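PDB 4X7R: TarM from Staphylococcus aureus subsp. aureus 21178, which belongs to the GT-B clan of glycosyltransferases, with two parallel-sheet Rossmann-like domains and a long antiparallel sheet inserted in the first. Local coordinates for residues 28-33 / 61-66; 76-81 / 168-173; 161-166 / 179-184; 310-315 / 415-420; 335-340 / 369-374. The protein carries 1 engineered substitution. All blocks are in the same frame, centred on the assembly; numbering follows the deposited sequence.

Contact 1: residues 28-33 / 61-66; sequences EFYDAD and DRRTKM
D31 and R63 form the salt bridge that joins the end of helix 17-31 to the loop before strand 66-68. The guanidinium meets the carboxylate end-on, R63 NH1 and NH2 both reaching the single oxygen D31 OD1, each at 2.9 Å and in the guanidinium plane. The side edge of the same group is taken by D61: R63 NE binds D61 OD1 at 2.8 Å in a nearly straight bond (174°), and NH2 binds D61 OD2. Two carboxylates fix the rotation of the guanidinium. D61 OD1 also accepts from the backbone N of R63, an Asx turn within the type I turn 61-64, while the helix closes in a Schellman motif with D33 at C-prime. In a CH-pi contact R63 CB stands 3.8 Å from the centroid of the Y30 ring, almost on its normal. The R63 chain bends at chi3 (-61°), which places Y30 CB over one guanidinium face, 3.6 Å from R63 CZ. Y30 OH is hydrogen-bonded to D37, with K65 NZ a weak donor at 3.4 Å.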
# COMPACT_ATOMS: atom_id res chain seq x y z
N GLU A 28 9.06 -5.93 -14.96
CA GLU A 28 8.73 -6.68 -16.19
C GLU A 28 8.62 -5.78 -17.42
O GLU A 28 9.15 -6.14 -18.46
CB GLU A 28 7.51 -7.58 -16.00
CG GLU A 28 7.77 -8.73 -15.03
CD GLU A 28 8.90 -9.70 -15.36
OE1 GLU A 28 9.38 -9.71 -16.51
OE2 GLU A 28 9.30 -10.46 -14.44
N PHE A 29 7.95 -4.59 -17.30
CA PHE A 29 7.86 -3.67 -18.43
C PHE A 29 9.24 -3.10 -18.84
O PHE A 29 9.54 -3.03 -20.04
CB PHE A 29 6.80 -2.57 -18.20
CG PHE A 29 5.35 -3.04 -18.22
CD1 PHE A 29 4.91 -3.95 -19.19
CD2 PHE A 29 4.40 -2.49 -17.36
CE1 PHE A 29 3.57 -4.35 -19.24
CE2 PHE A 29 3.06 -2.83 -17.46
CZ PHE A 29 2.65 -3.80 -18.36
N TYR A 30 10.09 -2.75 -17.86
CA TYR A 30 11.44 -2.27 -18.12
C TYR A 30 12.27 -3.34 -18.84
O TYR A 30 13.01 -3.00 -19.76
CB TYR A 30 12.13 -1.83 -16.82
CG TYR A 30 12.01 -0.35 -16.54
CD1 TYR A 30 12.76 0.58 -17.26
CD2 TYR A 30 11.15 0.13 -15.56
CE1 TYR A 30 12.66 1.95 -17.00
CE2 TYR A 30 11.03 1.50 -15.30
CZ TYR A 30 11.80 2.40 -16.02
OH TYR A 30 11.67 3.75 -15.79
N ASP A 31 12.13 -4.62 -18.46
CA ASP A 31 12.84 -5.74 -19.14
C ASP A 31 12.36 -5.92 -20.59
O ASP A 31 13.12 -6.39 -21.42
CB ASP A 31 12.68 -7.05 -18.35
CG ASP A 31 13.50 -7.08 -17.06
OD1 ASP A 31 14.31 -6.13 -16.85
OD2 ASP A 31 13.39 -8.06 -16.31
N ALA A 32 11.11 -5.55 -20.88
CA ALA A 32 10.52 -5.63 -22.21
C ALA A 32 10.73 -4.29 -22.96
O ALA A 32 10.15 -4.08 -24.03
CB ALA A 32 9.04 -5.99 -22.10
N ASP A 33 11.60 -3.42 -22.41
CA ASP A 33 11.98 -2.11 -22.93
C ASP A 33 10.86 -1.08 -22.97
O ASP A 33 10.81 -0.24 -23.88
CB ASP A 33 12.82 -2.23 -24.23
CG ASP A 33 14.19 -2.85 -24.01
OD1 ASP A 33 14.99 -2.28 -23.21
OD2 ASP A 33 14.47 -3.92 -24.60
N ASP A 61 12.44 -1.91 -8.03
CA ASP A 61 13.53 -2.01 -9.01
C ASP A 61 14.24 -0.65 -9.08
O ASP A 61 13.59 0.39 -9.00
CB ASP A 61 12.95 -2.37 -10.40
CG ASP A 61 13.98 -2.74 -11.45
OD1 ASP A 61 14.55 -1.83 -12.06
OD2 ASP A 61 14.14 -3.95 -11.72
N ARG A 62 15.56 -0.67 -9.25
CA ARG A 62 16.41 0.52 -9.34
C ARG A 62 15.96 1.47 -10.46
O ARG A 62 16.12 2.68 -10.32
CB ARG A 62 17.88 0.12 -9.58
CG ARG A 62 18.42 -0.92 -8.60
CD ARG A 62 19.30 -1.93 -9.32
NE ARG A 62 18.55 -2.72 -10.29
CZ ARG A 62 18.98 -3.02 -11.51
NH1 ARG A 62 20.17 -2.59 -11.92
NH2 ARG A 62 18.24 -3.74 -12.33
N ARG A 63 15.41 0.92 -11.57
CA ARG A 63 14.96 1.68 -12.75
C ARG A 63 13.61 2.38 -12.51
O ARG A 63 13.31 3.38 -13.17
CB ARG A 63 14.86 0.75 -13.97
CG ARG A 63 16.23 0.21 -14.45
CD ARG A 63 16.07 -0.98 -15.37
NE ARG A 63 15.39 -2.11 -14.70
CZ ARG A 63 15.07 -3.26 -15.30
NH1 ARG A 63 15.35 -3.45 -16.58
NH2 ARG A 63 14.45 -4.22 -14.62
N THR A 64 12.79 1.88 -11.56
CA THR A 64 11.50 2.49 -11.29
C THR A 64 11.65 3.88 -10.66
O THR A 64 12.28 4.04 -9.61
CB THR A 64 10.61 1.60 -10.44
OG1 THR A 64 10.65 0.27 -10.94
CG2 THR A 64 9.17 2.12 -10.35
N LYS A 65 11.04 4.87 -11.31
CA LYS A 65 10.97 6.23 -10.79
C LYS A 65 9.63 6.37 -10.09
O LYS A 65 8.64 5.72 -10.47
CB LYS A 65 10.99 7.26 -11.94
CG LYS A 65 12.29 7.31 -12.74
CD LYS A 65 12.20 8.34 -13.87
CE LYS A 65 13.10 8.01 -15.04
NZ LYS A 65 12.48 7.01 -15.97
N MET A 66 9.59 7.24 -9.07
CA MET A 66 8.35 7.66 -8.48
C MET A 66 8.17 9.13 -8.78
O MET A 66 9.00 9.95 -8.39
CB MET A 66 8.21 7.38 -6.98
CG MET A 66 6.80 7.68 -6.48
SD MET A 66 6.64 8.07 -4.71
CE MET A 66 7.75 9.58 -4.63

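Contact 2: residues 76-81 / 168-173; sequences ISNNKH and FYDEKG
D170 OD2 accepts a short hydrogen bond of 2.5 Å from S77 OG, the serine coming in on the anti side of the carboxylate, 21° out of its plane. The aspartate opens the type I turn 170-173 that joins strands 163-169 and 175-182 of the antiparallel sheet, and its other oxygen makes an Asx turn: D170 OD1 takes the backbone N of K172 at 2.9 Å, from above the carboxylate plane, and also the N of Y174. With chi1 at 68°, the carboxylate sits between its own N and carbonyl carbon, from where one oxygen can serve the turn and the other the last turn of helix 69-78.

N78 extends the grip on the hairpin turn. Its OD1 receives E171 N at 2.9 Å and lies 3.2 Å from D170 CB, while its ND2 rests against the CG of E171, 3.6 Å away; the carboxylate of E171 turns to K150 instead. The K172 chain runs extended past the backbone of H81, whose ring stacks on Y174, and bends at the last torsion, bringing K172 NZ to within 2.7 Å of the carbonyl oxygen of N78, with a weak second bond of 3.3 Å to H81 O.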
# COMPACT_ATOMS: atom_id res chain seq x y z
N ILE A 76 10.46 22.36 -8.69
CA ILE A 76 10.39 23.63 -9.46
C ILE A 76 10.73 24.79 -8.51
O ILE A 76 11.56 25.62 -8.84
CB ILE A 76 9.01 23.82 -10.15
CG1 ILE A 76 8.82 22.77 -11.28
CG2 ILE A 76 8.85 25.23 -10.72
CD1 ILE A 76 7.33 22.43 -11.57
N SER A 77 10.16 24.77 -7.29
CA SER A 77 10.38 25.78 -6.26
C SER A 77 11.84 25.85 -5.82
O SER A 77 12.35 26.95 -5.66
CB SER A 77 9.49 25.49 -5.06
OG SER A 77 9.54 26.55 -4.12
N ASN A 78 12.49 24.71 -5.60
CA ASN A 78 13.92 24.60 -5.22
C ASN A 78 14.83 25.37 -6.19
O ASN A 78 15.78 25.99 -5.75
CB ASN A 78 14.36 23.13 -5.21
CG ASN A 78 13.79 22.30 -4.08
OD1 ASN A 78 13.36 22.79 -3.06
ND2 ASN A 78 13.83 21.00 -4.23
N ASN A 79 14.52 25.33 -7.50
CA ASN A 79 15.26 26.01 -8.57
C ASN A 79 15.12 27.51 -8.57
O ASN A 79 15.95 28.19 -9.19
CB ASN A 79 14.83 25.47 -9.93
CG ASN A 79 15.32 24.08 -10.21
OD1 ASN A 79 16.40 23.69 -9.75
ND2 ASN A 79 14.53 23.31 -10.96
N LYS A 80 14.09 28.05 -7.90
CA LYS A 80 13.82 29.50 -7.84
C LYS A 80 14.82 30.30 -6.98
O LYS A 80 15.06 31.48 -7.25
CB LYS A 80 12.36 29.73 -7.40
CG LYS A 80 11.92 31.18 -7.15
CD LYS A 80 11.34 31.86 -8.38
CE LYS A 80 10.51 33.08 -8.01
NZ LYS A 80 9.22 32.71 -7.35
N HIS A 81 15.36 29.69 -5.92
CA HIS A 81 16.31 30.37 -5.05
C HIS A 81 17.63 29.64 -4.96
O HIS A 81 17.70 28.45 -5.26
CB HIS A 81 15.72 30.55 -3.64
CG HIS A 81 14.53 31.46 -3.62
ND1 HIS A 81 14.67 32.85 -3.48
CD2 HIS A 81 13.22 31.16 -3.74
CE1 HIS A 81 13.44 33.33 -3.52
NE2 HIS A 81 12.54 32.35 -3.69
N PHE A 168 3.10 24.37 2.33
CA PHE A 168 4.23 23.47 2.14
C PHE A 168 5.45 24.29 1.75
O PHE A 168 5.32 25.19 0.91
CB PHE A 168 3.91 22.40 1.08
CG PHE A 168 2.76 21.51 1.46
CD1 PHE A 168 2.70 20.92 2.72
CD2 PHE A 168 1.79 21.17 0.53
CE1 PHE A 168 1.64 20.07 3.06
CE2 PHE A 168 0.75 20.29 0.86
CZ PHE A 168 0.67 19.76 2.13
N TYR A 169 6.63 23.95 2.30
CA TYR A 169 7.88 24.67 2.09
C TYR A 169 8.90 23.78 1.43
O TYR A 169 9.02 22.60 1.79
CB TYR A 169 8.44 25.21 3.41
CG TYR A 169 7.52 26.16 4.12
CD1 TYR A 169 6.52 25.69 4.96
CD2 TYR A 169 7.67 27.54 3.99
CE1 TYR A 169 5.66 26.57 5.61
CE2 TYR A 169 6.83 28.43 4.65
CZ TYR A 169 5.82 27.94 5.46
OH TYR A 169 4.95 28.80 6.10
N ASP A 170 9.63 24.35 0.44
CA ASP A 170 10.64 23.62 -0.33
C ASP A 170 11.93 23.31 0.49
O ASP A 170 11.98 23.60 1.69
CB ASP A 170 10.90 24.32 -1.67
CG ASP A 170 11.59 25.67 -1.58
OD1 ASP A 170 12.31 25.91 -0.59
OD2 ASP A 170 11.53 26.44 -2.56
N GLU A 171 12.95 22.74 -0.18
CA GLU A 171 14.24 22.39 0.45
C GLU A 171 15.01 23.58 1.01
O GLU A 171 15.83 23.38 1.93
CB GLU A 171 15.13 21.56 -0.49
CG GLU A 171 14.56 20.19 -0.82
CD GLU A 171 14.56 19.11 0.25
OE1 GLU A 171 15.27 19.25 1.28
OE2 GLU A 171 13.86 18.09 0.04
N LYS A 172 14.71 24.81 0.53
CA LYS A 172 15.34 26.04 1.01
C LYS A 172 14.47 26.83 2.01
O LYS A 172 14.89 27.88 2.49
CB LYS A 172 15.85 26.89 -0.17
CG LYS A 172 16.87 26.16 -1.02
CD LYS A 172 17.59 27.04 -2.03
CE LYS A 172 18.51 26.20 -2.91
NZ LYS A 172 17.78 25.46 -3.96
N GLY A 173 13.28 26.31 2.32
CA GLY A 173 12.38 26.94 3.28
C GLY A 173 11.42 27.95 2.70
O GLY A 173 10.87 28.77 3.44

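Contact 3: residues 161-166 / 179-184; sequences NKVCYQ and RNINAN
The amide of Q166 and the guanidinium of R179 lie side by side, point the same way and are nearly coplanar, their planes 8° apart. R179 CG lies between the backbone N and the carbonyl carbon (chi1 71°), and the chain then runs extended alongside Q166. R179 NE and NH2 both reach Q166 OE1 at 2.8 Å in the carbonyl plane, an edge-to-edge grip that keeps the two groups in one plane. I181 CD1 lies 3.6 Å from Q166 OE1. On the other face of the sheet Y165 and N180 cross obliquely, N180 ND2 at the ring edge, 3.4 Å from Y165 CD1.

These pairs belong to the beta hairpin of strands 163-169 and 175-182: Q166 and R179 are an antiparallel hydrogen-bonded pair, Y165 and N180 a non-hydrogen-bonded one. C164 and Y165 both face T156 on the neighbouring strand, forming a classic beta bulge. Beside it I181 N donates a hydrogen bond to C164 O (2.7 Å), from 60° above the carbonyl plane.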
# COMPACT_ATOMS: atom_id res chain seq x y z
N ASN A 161 -9.45 23.74 17.34
CA ASN A 161 -8.08 23.23 17.22
C ASN A 161 -7.95 22.18 16.10
O ASN A 161 -7.23 21.20 16.25
CB ASN A 161 -7.53 22.72 18.57
CG ASN A 161 -6.03 22.61 18.64
OD1 ASN A 161 -5.29 23.34 17.96
ND2 ASN A 161 -5.54 21.72 19.49
N LYS A 162 -8.68 22.39 15.00
CA LYS A 162 -8.65 21.52 13.82
C LYS A 162 -7.94 22.26 12.68
O LYS A 162 -8.01 23.49 12.61
CB LYS A 162 -10.06 21.09 13.39
CG LYS A 162 -10.79 20.15 14.37
CD LYS A 162 -10.65 18.69 13.99
CE LYS A 162 -11.51 17.78 14.84
NZ LYS A 162 -12.91 17.71 14.35
N VAL A 163 -7.25 21.52 11.79
CA VAL A 163 -6.49 22.07 10.65
C VAL A 163 -7.44 22.70 9.61
O VAL A 163 -8.28 22.01 9.05
CB VAL A 163 -5.50 21.05 10.00
CG1 VAL A 163 -4.72 21.68 8.83
CG2 VAL A 163 -4.53 20.51 11.05
N CYS A 164 -7.29 24.01 9.37
CA CYS A 164 -8.10 24.71 8.37
C CYS A 164 -7.26 25.23 7.19
O CYS A 164 -7.82 25.60 6.16
CB CYS A 164 -8.93 25.82 9.01
SG CYS A 164 -7.95 27.11 9.82
N TYR A 165 -5.92 25.21 7.31
CA TYR A 165 -5.02 25.73 6.29
C TYR A 165 -3.65 25.08 6.38
O TYR A 165 -3.16 24.85 7.48
CB TYR A 165 -4.91 27.27 6.49
CG TYR A 165 -4.45 28.04 5.28
CD1 TYR A 165 -5.30 28.25 4.20
CD2 TYR A 165 -3.17 28.59 5.22
CE1 TYR A 165 -4.88 28.95 3.07
CE2 TYR A 165 -2.74 29.30 4.10
CZ TYR A 165 -3.60 29.50 3.04
OH TYR A 165 -3.21 30.27 1.99
N GLN A 166 -3.02 24.80 5.22
CA GLN A 166 -1.66 24.26 5.16
C GLN A 166 -0.84 24.99 4.14
O GLN A 166 -1.34 25.37 3.08
CB GLN A 166 -1.60 22.76 4.78
CG GLN A 166 -2.41 21.88 5.69
CD GLN A 166 -2.32 20.48 5.20
OE1 GLN A 166 -2.52 20.19 4.01
NE2 GLN A 166 -1.99 19.59 6.12
N ARG A 179 -3.00 25.91 0.86
CA ARG A 179 -4.33 25.34 0.58
C ARG A 179 -5.25 25.36 1.77
O ARG A 179 -4.80 25.23 2.92
CB ARG A 179 -4.22 23.90 0.03
CG ARG A 179 -3.77 22.87 1.06
CD ARG A 179 -3.18 21.67 0.36
NE ARG A 179 -3.00 20.56 1.30
CZ ARG A 179 -2.94 19.29 0.94
NH1 ARG A 179 -3.02 18.95 -0.33
NH2 ARG A 179 -2.79 18.35 1.86
N ASN A 180 -6.56 25.50 1.47
CA ASN A 180 -7.58 25.51 2.50
C ASN A 180 -7.95 24.10 2.83
O ASN A 180 -7.94 23.26 1.94
CB ASN A 180 -8.83 26.28 2.05
CG ASN A 180 -8.57 27.75 1.90
OD1 ASN A 180 -8.35 28.23 0.81
ND2 ASN A 180 -8.52 28.47 2.99
N ILE A 181 -8.24 23.84 4.10
CA ILE A 181 -8.64 22.51 4.57
C ILE A 181 -9.99 22.65 5.25
O ILE A 181 -10.11 23.47 6.15
CB ILE A 181 -7.58 21.82 5.50
CG1 ILE A 181 -6.18 21.69 4.85
CG2 ILE A 181 -8.09 20.46 6.07
CD1 ILE A 181 -6.09 20.76 3.69
N ASN A 182 -10.99 21.90 4.80
CA ASN A 182 -12.34 21.90 5.38
C ASN A 182 -12.19 21.11 6.68
O ASN A 182 -12.04 19.89 6.64
CB ASN A 182 -13.32 21.21 4.40
CG ASN A 182 -14.75 21.07 4.86
OD1 ASN A 182 -15.14 21.42 5.97
ND2 ASN A 182 -15.58 20.52 3.99
N ALA A 183 -12.13 21.79 7.81
CA ALA A 183 -11.94 21.21 9.14
C ALA A 183 -13.00 20.16 9.57
O ALA A 183 -12.69 19.29 10.38
CB ALA A 183 -11.83 22.31 10.19
N ASN A 184 -14.21 20.22 8.98
CA ASN A 184 -15.30 19.28 9.29
C ASN A 184 -15.02 17.86 8.80
O ASN A 184 -15.39 16.92 9.50
CB ASN A 184 -16.66 19.79 8.78
CG ASN A 184 -17.13 21.08 9.43
OD1 ASN A 184 -17.52 22.03 8.75
ND2 ASN A 184 -17.11 21.16 10.76

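Contact 4: residues 310-315 / 415-420; sequences NAPKHF and SKRPVV
R417 NH2 donates to the carbonyl oxygen of H314 at 3.0 Å, in the carbonyl plane and with an angle of 152° at the hydrogen. This bond ties the loop before strand 320-324 to the turn between helix 407-414 and strand 419-422 in the C-terminal Rossmann-like domain of the GT-B fold. The helix ends there in a Schellman motif, with K416 as its C-prime residue at positive phi. The guanidinium has further polar partners in the backbone of helix 386-391, where NE bonds to L390 O and NH2 also to E391 O. A chain bent at chi2 (-41°) folds the arginine back toward the loop, and three carbonyl oxygens then fix its buried end.

Van der Waals packing surrounds this bond. P312 CG stands over one face of the R417 guanidinium, 3.5 Å above its plane and toward the rim, and P312 CD touches S415 O at 3.3 Å. K416 extends fully beyond CG between F315, which it meets at about a right angle, and A311, whose CB is 3.7 Å from K416 CE. The F315 ring turns its edge to the lysine's backbone: K416 O lies near the ring plane, 3.6 Å from F315 CE1.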
# COMPACT_ATOMS: atom_id res chain seq x y z
N ASN A 310 14.63 -19.10 -7.39
CA ASN A 310 15.02 -20.48 -7.12
C ASN A 310 14.24 -21.00 -5.92
O ASN A 310 13.95 -20.24 -5.01
CB ASN A 310 16.51 -20.56 -6.85
CG ASN A 310 17.33 -20.59 -8.11
OD1 ASN A 310 17.62 -19.54 -8.71
ND2 ASN A 310 17.70 -21.78 -8.53
N ALA A 311 13.89 -22.28 -5.91
CA ALA A 311 13.18 -22.84 -4.76
C ALA A 311 14.19 -23.06 -3.62
O ALA A 311 15.36 -23.32 -3.92
CB ALA A 311 12.52 -24.16 -5.14
N PRO A 312 13.79 -22.95 -2.32
CA PRO A 312 14.75 -23.22 -1.24
C PRO A 312 15.30 -24.63 -1.41
O PRO A 312 14.52 -25.56 -1.65
CB PRO A 312 13.91 -23.12 0.04
CG PRO A 312 12.70 -22.37 -0.35
CD PRO A 312 12.45 -22.67 -1.78
N LYS A 313 16.64 -24.77 -1.39
CA LYS A 313 17.35 -26.04 -1.60
C LYS A 313 16.87 -27.17 -0.68
O LYS A 313 16.91 -28.33 -1.10
CB LYS A 313 18.88 -25.85 -1.57
CG LYS A 313 19.46 -25.24 -0.30
CD LYS A 313 20.83 -24.62 -0.56
CE LYS A 313 21.72 -24.61 0.66
NZ LYS A 313 22.36 -25.94 0.90
N HIS A 314 16.38 -26.83 0.53
CA HIS A 314 15.88 -27.79 1.51
C HIS A 314 14.42 -27.57 1.90
O HIS A 314 13.96 -26.44 2.02
CB HIS A 314 16.76 -27.81 2.77
CG HIS A 314 18.08 -28.48 2.57
ND1 HIS A 314 19.27 -27.77 2.61
CD2 HIS A 314 18.36 -29.79 2.35
CE1 HIS A 314 20.23 -28.66 2.41
NE2 HIS A 314 19.73 -29.89 2.24
N PHE A 315 13.72 -28.68 2.14
CA PHE A 315 12.34 -28.71 2.60
C PHE A 315 12.34 -28.64 4.12
O PHE A 315 13.17 -29.29 4.77
CB PHE A 315 11.64 -30.00 2.16
CG PHE A 315 11.08 -29.98 0.75
CD1 PHE A 315 9.96 -29.22 0.44
CD2 PHE A 315 11.65 -30.76 -0.25
CE1 PHE A 315 9.43 -29.21 -0.85
CE2 PHE A 315 11.13 -30.75 -1.54
CZ PHE A 315 10.01 -29.99 -1.83
N SER A 415 8.00 -21.18 -3.62
CA SER A 415 9.02 -21.71 -2.70
C SER A 415 8.74 -23.15 -2.28
O SER A 415 9.28 -23.61 -1.28
CB SER A 415 9.17 -20.79 -1.49
OG SER A 415 9.88 -19.63 -1.87
N LYS A 416 7.90 -23.89 -3.06
CA LYS A 416 7.51 -25.29 -2.80
C LYS A 416 6.86 -25.51 -1.42
O LYS A 416 7.02 -26.58 -0.81
CB LYS A 416 8.69 -26.26 -3.03
CG LYS A 416 9.25 -26.30 -4.44
CD LYS A 416 10.39 -27.31 -4.50
CE LYS A 416 10.95 -27.46 -5.89
NZ LYS A 416 12.19 -28.29 -5.91
N ARG A 417 6.14 -24.49 -0.93
CA ARG A 417 5.43 -24.52 0.36
C ARG A 417 3.94 -24.64 0.03
O ARG A 417 3.35 -23.72 -0.52
CB ARG A 417 5.73 -23.26 1.23
CG ARG A 417 7.24 -23.00 1.51
CD ARG A 417 8.00 -24.28 1.81
NE ARG A 417 9.38 -24.08 2.25
CZ ARG A 417 10.43 -24.74 1.75
NH1 ARG A 417 10.28 -25.58 0.74
NH2 ARG A 417 11.64 -24.55 2.26
N PRO A 418 3.33 -25.83 0.23
CA PRO A 418 1.91 -25.98 -0.15
C PRO A 418 0.98 -25.13 0.69
O PRO A 418 1.27 -24.81 1.84
CB PRO A 418 1.65 -27.49 0.01
CG PRO A 418 2.68 -27.96 0.99
CD PRO A 418 3.89 -27.07 0.84
N VAL A 419 -0.14 -24.73 0.07
CA VAL A 419 -1.15 -23.88 0.71
C VAL A 419 -2.39 -24.69 1.10
O VAL A 419 -2.86 -25.54 0.33
CB VAL A 419 -1.52 -22.68 -0.20
CG1 VAL A 419 -2.54 -21.77 0.47
CG2 VAL A 419 -0.28 -21.88 -0.59
N VAL A 420 -2.91 -24.40 2.30
CA VAL A 420 -4.19 -24.87 2.85
C VAL A 420 -5.02 -23.54 2.94
O VAL A 420 -4.70 -22.65 3.73
CB VAL A 420 -4.05 -25.65 4.18
CG1 VAL A 420 -5.41 -26.18 4.63
CG2 VAL A 420 -3.07 -26.81 4.03

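Contact 5: residues 335-340 / 369-374; sequences LLIEVA and EDKNLE
I337 CG2 is the methyl on which both residues of the opposing turn converge: L373 CD1 lies 4.1 Å from it and K371 CD 3.9 Å. The isoleucine and leucine side chains slide past each other in opposite directions, and L373 CD1 also lies 3.9 Å from I337 O. The second methyl of the leucine reaches one turn further along the helix, with CD2 4.2 Å from A340 O. I337, A340 and L373 are all buried, and this inner part is wholly apolar in its side chains. I337 and L373 share a further neighbour, I368 of helix 361-370, while I337 and A340 also lean on strand 351-355.

The two segments belong to successive helices of the C-terminal Rossmann-like domain of the GT-B fold, helix 333-346 and the end of helix 361-370, with strand 351-355 between them in the chain. The second helix closes in a Schellman motif at N372, at positive phi, after which L373 points toward I337.

The outer side is looser and more polar. No hydrogen bond crosses between the segments. The aliphatic part of K371 runs over I337 CG2, then bends at its last torsion (chi4 -72°). K371 NZ stays 4.3 Å from E338 CG and 5.7 Å from the carboxylate oxygen E338 OE2, and its salt bridge is made with E341, about one turn beyond E338 in helix 333-346.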
# COMPACT_ATOMS: atom_id res chain seq x y z
N LEU A 335 -9.71 -16.38 12.54
CA LEU A 335 -10.06 -17.74 12.14
C LEU A 335 -8.82 -18.63 12.12
O LEU A 335 -8.91 -19.81 12.46
CB LEU A 335 -10.81 -17.80 10.80
CG LEU A 335 -12.30 -17.39 10.82
CD1 LEU A 335 -12.90 -17.43 9.42
CD2 LEU A 335 -13.12 -18.30 11.72
N LEU A 336 -7.65 -18.05 11.79
CA LEU A 336 -6.36 -18.73 11.81
C LEU A 336 -5.98 -19.09 13.26
O LEU A 336 -5.51 -20.20 13.50
CB LEU A 336 -5.27 -17.88 11.12
CG LEU A 336 -3.82 -18.39 11.21
CD1 LEU A 336 -3.68 -19.81 10.67
CD2 LEU A 336 -2.86 -17.45 10.53
N ILE A 337 -6.22 -18.15 14.23
CA ILE A 337 -5.97 -18.41 15.66
C ILE A 337 -6.90 -19.53 16.15
O ILE A 337 -6.43 -20.42 16.86
CB ILE A 337 -6.05 -17.13 16.55
CG1 ILE A 337 -5.09 -16.01 16.07
CG2 ILE A 337 -5.83 -17.45 18.04
CD1 ILE A 337 -3.62 -16.38 15.86
N GLU A 338 -8.18 -19.51 15.72
CA GLU A 338 -9.16 -20.56 16.04
C GLU A 338 -8.73 -21.90 15.46
O GLU A 338 -8.91 -22.93 16.12
CB GLU A 338 -10.57 -20.19 15.55
CG GLU A 338 -11.27 -19.17 16.44
CD GLU A 338 -12.60 -18.64 15.92
OE1 GLU A 338 -13.44 -19.45 15.46
OE2 GLU A 338 -12.81 -17.41 16.02
N VAL A 339 -8.12 -21.89 14.25
CA VAL A 339 -7.60 -23.10 13.60
C VAL A 339 -6.37 -23.60 14.36
O VAL A 339 -6.28 -24.81 14.62
CB VAL A 339 -7.33 -22.89 12.08
CG1 VAL A 339 -6.55 -24.05 11.49
CG2 VAL A 339 -8.64 -22.69 11.33
N ALA A 340 -5.46 -22.67 14.74
CA ALA A 340 -4.24 -22.96 15.51
C ALA A 340 -4.58 -23.70 16.81
O ALA A 340 -3.97 -24.73 17.08
CB ALA A 340 -3.49 -21.68 15.81
N GLU A 369 -3.00 -15.14 23.68
CA GLU A 369 -2.80 -15.15 25.14
C GLU A 369 -4.03 -15.74 25.85
O GLU A 369 -3.87 -16.68 26.64
CB GLU A 369 -2.50 -13.73 25.64
CG GLU A 369 -1.16 -13.18 25.18
CD GLU A 369 -1.04 -11.67 25.09
OE1 GLU A 369 -1.64 -10.96 25.94
OE2 GLU A 369 -0.32 -11.19 24.18
N ASP A 370 -5.24 -15.24 25.51
CA ASP A 370 -6.53 -15.71 26.06
C ASP A 370 -6.78 -17.18 25.78
O ASP A 370 -7.45 -17.84 26.58
CB ASP A 370 -7.70 -14.86 25.51
CG ASP A 370 -7.81 -13.46 26.08
OD1 ASP A 370 -6.78 -12.92 26.56
OD2 ASP A 370 -8.91 -12.88 26.01
N LYS A 371 -6.26 -17.70 24.66
CA LYS A 371 -6.40 -19.10 24.26
C LYS A 371 -5.19 -19.94 24.69
O LYS A 371 -5.20 -21.16 24.50
CB LYS A 371 -6.64 -19.20 22.74
CG LYS A 371 -8.04 -18.77 22.33
CD LYS A 371 -8.21 -18.70 20.82
CE LYS A 371 -9.65 -18.51 20.42
NZ LYS A 371 -10.45 -19.75 20.64
N ASN A 372 -4.18 -19.28 25.30
CA ASN A 372 -2.92 -19.86 25.80
C ASN A 372 -2.15 -20.60 24.71
O ASN A 372 -1.74 -21.76 24.88
CB ASN A 372 -3.10 -20.68 27.11
CG ASN A 372 -3.82 -19.96 28.23
OD1 ASN A 372 -4.92 -20.35 28.61
ND2 ASN A 372 -3.24 -18.89 28.78
N LEU A 373 -1.95 -19.91 23.57
CA LEU A 373 -1.22 -20.43 22.42
C LEU A 373 0.12 -19.69 22.25
O LEU A 373 0.79 -19.86 21.23
CB LEU A 373 -2.08 -20.32 21.14
CG LEU A 373 -3.30 -21.23 21.05
CD1 LEU A 373 -4.34 -20.65 20.13
CD2 LEU A 373 -2.91 -22.62 20.60
N GLU A 374 0.51 -18.89 23.28
CA GLU A 374 1.76 -18.11 23.30
C GLU A 374 3.06 -18.94 23.15
O GLU A 374 4.10 -18.38 22.83
CB GLU A 374 1.81 -17.12 24.49
CG GLU A 374 1.57 -17.75 25.86
CD GLU A 374 1.56 -16.80 27.06
OE1 GLU A 374 1.91 -15.61 26.90
OE2 GLU A 374 1.22 -17.27 28.17

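Contacts 2 and 3 are directly joined: both use strand 163-169 of the antiparallel sheet, and F168 CZ packs on R179 NH2 at 3.8 Å. Contact 1, in the N-terminal Rossmann-like domain, lies apart, with its nearest atoms about 11 Å from contact 2 and about 12 Å from contact 4. In the C-terminal domain contact 5 is nested within the chain loop closed by contact 4, their nearest atoms about 7 Å apart. Contacts 2 and 4 stand on opposite sides of the chain's centre, about 50 Å between centres. The side chain of S415 is about 10 Å from UDP, and that of R179 about 7 Å from the glycan's 2-O-sulfo-alpha-L-idopyranuronic acid unit.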